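Local coordinates for devB protein (Vibrio cholerae O1 biovar eltor str. N16961, PDB 1Y89) that probably hydrolyses 6-phosphogluconolactone to 6-phosphogluconate in the pentose phosphate pathway, as do 6-phosphogluconolactonases of its family, at residues H63-D68 and A116-H121; S79-A84 and I99-G104. One frame throughout, in Å; residues are numbered along the deposited sequence.

Interaction 1: H63-D68 and A116-H121; sequences HFWWGD and AQAMAH
Trp65 and selenomethionine Met119 meet where helix 108-122 packs against strand 62-70, a strand of the mixed, mostly parallel sheet at the core of this Rossmann-like alpha/beta fold. Their CA atoms, 8.6 Å apart, are the closest CA-CA pair across the two segments, and the indole spans the gap. From CB, which points toward the helix, the side chain of Trp65 leaves with CG beside the backbone N and anti to the carbonyl carbon (chi1 -56°), and this sends the six-membered ring outward to the helix. The pyrrole side stays behind: NE1 is hydrogen-bonded to His32 ND1, which ties down the polar end of the ring. Further along, Trp65 CE3 lies 3.6 Å from Met119 CG. Trp65 CZ3 approaches the same CG and also packs against Ala118 CB at 4.0 Å. At the tip, Trp65 CH2 reaches the helix backbone, 3.6 Å from Ala118 O. The contact is largely van der Waals packing, the two long side chains running antiparallel alongside each other. Phe132 touches both of them, meeting the indole edge-to-face, and His100 stacks on the indole. Met119 SE makes an oblique Met-aromatic contact, 5.5 Å from the centroid of the Trp65 six-membered ring and 34° off its normal. The methylene comes nearer, with Met119 CG 3.5 Å from Trp65 CZ3.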
# COMPACT_ATOMS: atom_id res chain seq x y z
N HIS A 63 17.48 14.12 -3.28
CA HIS A 63 18.70 14.15 -2.49
C HIS A 63 18.90 12.79 -1.87
O HIS A 63 17.98 12.27 -1.21
CB HIS A 63 18.60 15.24 -1.40
CG HIS A 63 18.64 16.62 -1.96
ND1 HIS A 63 19.76 17.42 -1.90
CD2 HIS A 63 17.73 17.30 -2.70
CE1 HIS A 63 19.51 18.57 -2.52
NE2 HIS A 63 18.29 18.52 -3.02
N PHE A 64 20.06 12.19 -2.09
CA PHE A 64 20.32 10.86 -1.55
C PHE A 64 21.26 10.93 -0.38
O PHE A 64 22.31 11.59 -0.44
CB PHE A 64 20.90 9.91 -2.61
CG PHE A 64 19.90 9.52 -3.65
CD1 PHE A 64 18.69 8.93 -3.30
CD2 PHE A 64 20.16 9.75 -4.98
CE1 PHE A 64 17.75 8.56 -4.28
CE2 PHE A 64 19.22 9.39 -5.97
CZ PHE A 64 18.01 8.79 -5.61
N TRP A 65 20.85 10.22 0.67
CA TRP A 65 21.64 10.07 1.89
C TRP A 65 21.68 8.56 2.14
O TRP A 65 21.02 7.82 1.42
CB TRP A 65 20.96 10.76 3.07
CG TRP A 65 20.67 12.22 2.86
CD1 TRP A 65 19.64 12.75 2.10
CD2 TRP A 65 21.36 13.32 3.42
NE1 TRP A 65 19.68 14.13 2.15
CE2 TRP A 65 20.71 14.50 2.98
CE3 TRP A 65 22.46 13.43 4.29
CZ2 TRP A 65 21.14 15.77 3.34
CZ3 TRP A 65 22.89 14.70 4.65
CH2 TRP A 65 22.23 15.86 4.17
N TRP A 66 22.48 8.14 3.11
CA TRP A 66 22.62 6.74 3.50
C TRP A 66 22.13 6.48 4.91
O TRP A 66 22.47 7.25 5.83
CB TRP A 66 24.07 6.25 3.30
CG TRP A 66 24.23 5.87 1.85
CD1 TRP A 66 24.14 4.61 1.31
CD2 TRP A 66 24.40 6.76 0.75
NE1 TRP A 66 24.25 4.67 -0.05
CE2 TRP A 66 24.40 5.99 -0.42
CE3 TRP A 66 24.54 8.16 0.65
CZ2 TRP A 66 24.58 6.55 -1.70
CZ3 TRP A 66 24.70 8.73 -0.62
CH2 TRP A 66 24.69 7.93 -1.78
N GLY A 67 21.32 5.42 5.08
CA GLY A 67 20.92 5.03 6.45
C GLY A 67 22.14 4.51 7.22
O GLY A 67 22.22 4.58 8.45
N ASP A 68 23.09 3.94 6.50
CA ASP A 68 24.38 3.55 7.10
C ASP A 68 25.42 3.42 5.99
O ASP A 68 25.06 3.28 4.80
CB ASP A 68 24.26 2.23 7.96
CG ASP A 68 24.01 0.97 7.12
OD1 ASP A 68 23.13 1.00 6.22
OD2 ASP A 68 24.65 -0.07 7.42
N ALA A 116 25.55 14.05 11.00
CA ALA A 116 24.42 14.54 11.77
C ALA A 116 24.13 16.02 11.49
O ALA A 116 22.97 16.42 11.29
CB ALA A 116 24.66 14.32 13.28
N GLN A 117 25.18 16.84 11.49
CA GLN A 117 25.02 18.30 11.34
C GLN A 117 24.55 18.57 9.91
O GLN A 117 23.72 19.44 9.70
CB GLN A 117 26.34 19.04 11.57
CG GLN A 117 26.94 18.89 12.95
CD GLN A 117 26.03 19.40 14.08
OE1 GLN A 117 25.13 18.68 14.57
NE2 GLN A 117 26.29 20.62 14.53
N ALA A 118 25.08 17.80 8.94
CA ALA A 118 24.70 17.95 7.52
C ALA A 118 23.19 17.69 7.31
O ALA A 118 22.49 18.47 6.63
CB ALA A 118 25.55 17.02 6.62
N MSE A 119 22.68 16.63 7.94
CA MSE A 119 21.23 16.32 7.85
C MSE A 119 20.40 17.42 8.52
O MSE A 119 19.42 17.90 7.92
CB MSE A 119 20.89 14.97 8.48
CG MSE A 119 21.40 13.77 7.69
SE MSE A 119 20.69 12.17 8.60
CE MSE A 119 21.93 12.10 10.16
N ALA A 120 20.80 17.83 9.73
CA ALA A 120 20.09 18.86 10.48
C ALA A 120 20.07 20.19 9.74
O ALA A 120 19.10 20.97 9.89
CB ALA A 120 20.69 19.05 11.90
N HIS A 121 21.15 20.47 8.99
CA HIS A 121 21.27 21.76 8.31
C HIS A 121 20.27 21.93 7.16
O HIS A 121 19.62 22.96 7.04
CB HIS A 121 22.70 22.04 7.82
CG HIS A 121 22.87 23.40 7.21
ND1 HIS A 121 22.70 24.56 7.92
CD2 HIS A 121 23.18 23.78 5.95
CE1 HIS A 121 22.93 25.61 7.14
NE2 HIS A 121 23.21 25.16 5.93

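Interaction 2: S79-A84 and I99-G104; sequences SNYGEA and IHRILG
Arg101 lays its CD methylene over the middle of one face of the Tyr81 ring, 3.6 Å from the centroid. The line between them is 12° off the ring normal, which is the geometry of a CH-pi contact. Arg101 CB rests closer to the root of the ring, 3.6 Å from Tyr81 CD1, and Ile99 closes in on the edge, with its CG2 near the ring plane and 3.8 Å from Tyr81 CE1. Tyr81 turns CG anti to its own backbone N (chi1 163°), directing the phenol from the helix toward the loop. The aliphatic part of Arg101 runs extended from CG to NE, lifting the guanidinium away above the ring face; Arg101 CZ is 5.6 Å from the Tyr81 centroid, so any cation-pi attraction is weak. The planes of ring and guanidinium stand 41° apart. Leu103 CD2 covers one guanidinium face, and NH2 forms a salt bridge with Glu105. Pro74 touches both Tyr81 and Arg101. Behind Tyr81, Glu69 accepts from the backbone N of Asn80 and Tyr81, while Ser79 OG accepts from Gly82 N at 3.0 Å. This is a serine N-cap at the start of helix 80-89, against whose first turn the loop before helix 108-122 packs.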
# COMPACT_ATOMS: atom_id res chain seq x y z
N SER A 79 31.90 -0.46 0.22
CA SER A 79 31.22 0.84 0.32
C SER A 79 29.79 0.78 -0.22
O SER A 79 29.59 0.37 -1.38
CB SER A 79 31.98 1.90 -0.48
OG SER A 79 31.36 3.15 -0.29
N ASN A 80 28.81 1.19 0.58
CA ASN A 80 27.44 1.30 0.05
C ASN A 80 27.39 2.36 -1.05
O ASN A 80 26.86 2.11 -2.14
CB ASN A 80 26.42 1.65 1.17
CG ASN A 80 26.20 0.50 2.15
OD1 ASN A 80 26.42 -0.69 1.83
ND2 ASN A 80 25.75 0.83 3.35
N TYR A 81 27.94 3.56 -0.75
CA TYR A 81 27.99 4.63 -1.77
C TYR A 81 28.68 4.14 -3.03
O TYR A 81 28.20 4.38 -4.14
CB TYR A 81 28.73 5.89 -1.25
CG TYR A 81 29.14 6.80 -2.37
CD1 TYR A 81 28.25 7.74 -2.91
CD2 TYR A 81 30.42 6.70 -2.94
CE1 TYR A 81 28.63 8.57 -3.97
CE2 TYR A 81 30.80 7.52 -4.01
CZ TYR A 81 29.90 8.43 -4.52
OH TYR A 81 30.31 9.24 -5.56
N GLY A 82 29.82 3.47 -2.86
CA GLY A 82 30.63 2.99 -3.99
C GLY A 82 29.81 2.13 -4.95
O GLY A 82 29.90 2.28 -6.18
N GLU A 83 28.99 1.23 -4.40
CA GLU A 83 28.13 0.41 -5.26
C GLU A 83 26.97 1.20 -5.94
O GLU A 83 26.68 1.00 -7.13
CB GLU A 83 27.61 -0.81 -4.50
CG GLU A 83 26.78 -1.74 -5.34
CD GLU A 83 26.97 -3.21 -4.94
OE1 GLU A 83 26.47 -3.61 -3.84
OE2 GLU A 83 27.64 -3.94 -5.73
N ALA A 84 26.34 2.11 -5.20
CA ALA A 84 25.34 3.03 -5.75
C ALA A 84 25.95 3.86 -6.87
O ALA A 84 25.32 4.08 -7.92
CB ALA A 84 24.74 3.95 -4.63
N ILE A 99 24.04 14.44 -3.77
CA ILE A 99 24.45 13.13 -3.27
C ILE A 99 25.27 13.34 -1.99
O ILE A 99 26.36 13.89 -2.04
CB ILE A 99 25.26 12.33 -4.35
CG1 ILE A 99 24.45 12.22 -5.64
CG2 ILE A 99 25.64 10.94 -3.83
CD1 ILE A 99 25.27 11.72 -6.85
N HIS A 100 24.74 12.94 -0.85
CA HIS A 100 25.32 13.34 0.43
C HIS A 100 25.93 12.09 1.06
O HIS A 100 25.36 11.50 1.99
CB HIS A 100 24.22 13.90 1.33
CG HIS A 100 23.45 15.04 0.72
ND1 HIS A 100 23.74 16.36 0.98
CD2 HIS A 100 22.38 15.05 -0.12
CE1 HIS A 100 22.90 17.14 0.30
NE2 HIS A 100 22.04 16.36 -0.34
N ARG A 101 27.07 11.65 0.55
CA ARG A 101 27.57 10.38 1.08
C ARG A 101 28.13 10.52 2.48
O ARG A 101 28.56 11.61 2.90
CB ARG A 101 28.55 9.70 0.15
CG ARG A 101 29.90 10.34 0.08
CD ARG A 101 30.89 9.48 -0.69
NE ARG A 101 32.14 10.21 -0.74
CZ ARG A 101 33.20 9.97 0.01
NH1 ARG A 101 33.21 8.96 0.86
NH2 ARG A 101 34.27 10.73 -0.13
N ILE A 102 28.15 9.40 3.19
CA ILE A 102 28.89 9.35 4.44
C ILE A 102 30.36 9.15 4.07
O ILE A 102 30.67 8.27 3.24
CB ILE A 102 28.34 8.21 5.34
CG1 ILE A 102 26.89 8.54 5.78
CG2 ILE A 102 29.27 7.97 6.58
CD1 ILE A 102 26.14 7.40 6.46
N LEU A 103 31.24 9.91 4.69
CA LEU A 103 32.67 9.83 4.39
C LEU A 103 33.30 8.64 5.14
O LEU A 103 33.88 8.79 6.23
CB LEU A 103 33.37 11.15 4.74
CG LEU A 103 32.72 12.40 4.14
CD1 LEU A 103 33.55 13.68 4.53
CD2 LEU A 103 32.58 12.32 2.61
N GLY A 104 33.21 7.46 4.54
CA GLY A 104 33.67 6.23 5.17
C GLY A 104 35.18 6.16 5.35
O GLY A 104 35.68 5.36 6.13

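The two interactions have centres about 11 Å apart and touch chiefly through strand segment 63-68 and loop segment 99-104. The connection is direct: Phe64 O lies 2.8 Å from His100 N, a probable backbone hydrogen bond that joins the loop of interaction 2 to the strand of interaction 1. Next to it, His100 CB packs 3.5 Å from Trp65 CE3, so the loop reaches the same indole that meets helix 108-122. A second tie joins the strand to helix 80-89 at its first residue, where Asp68 O is 2.9 Å from Asn80 ND2, again a probable hydrogen bond. Strand 62-70 therefore contacts elements of both interactions.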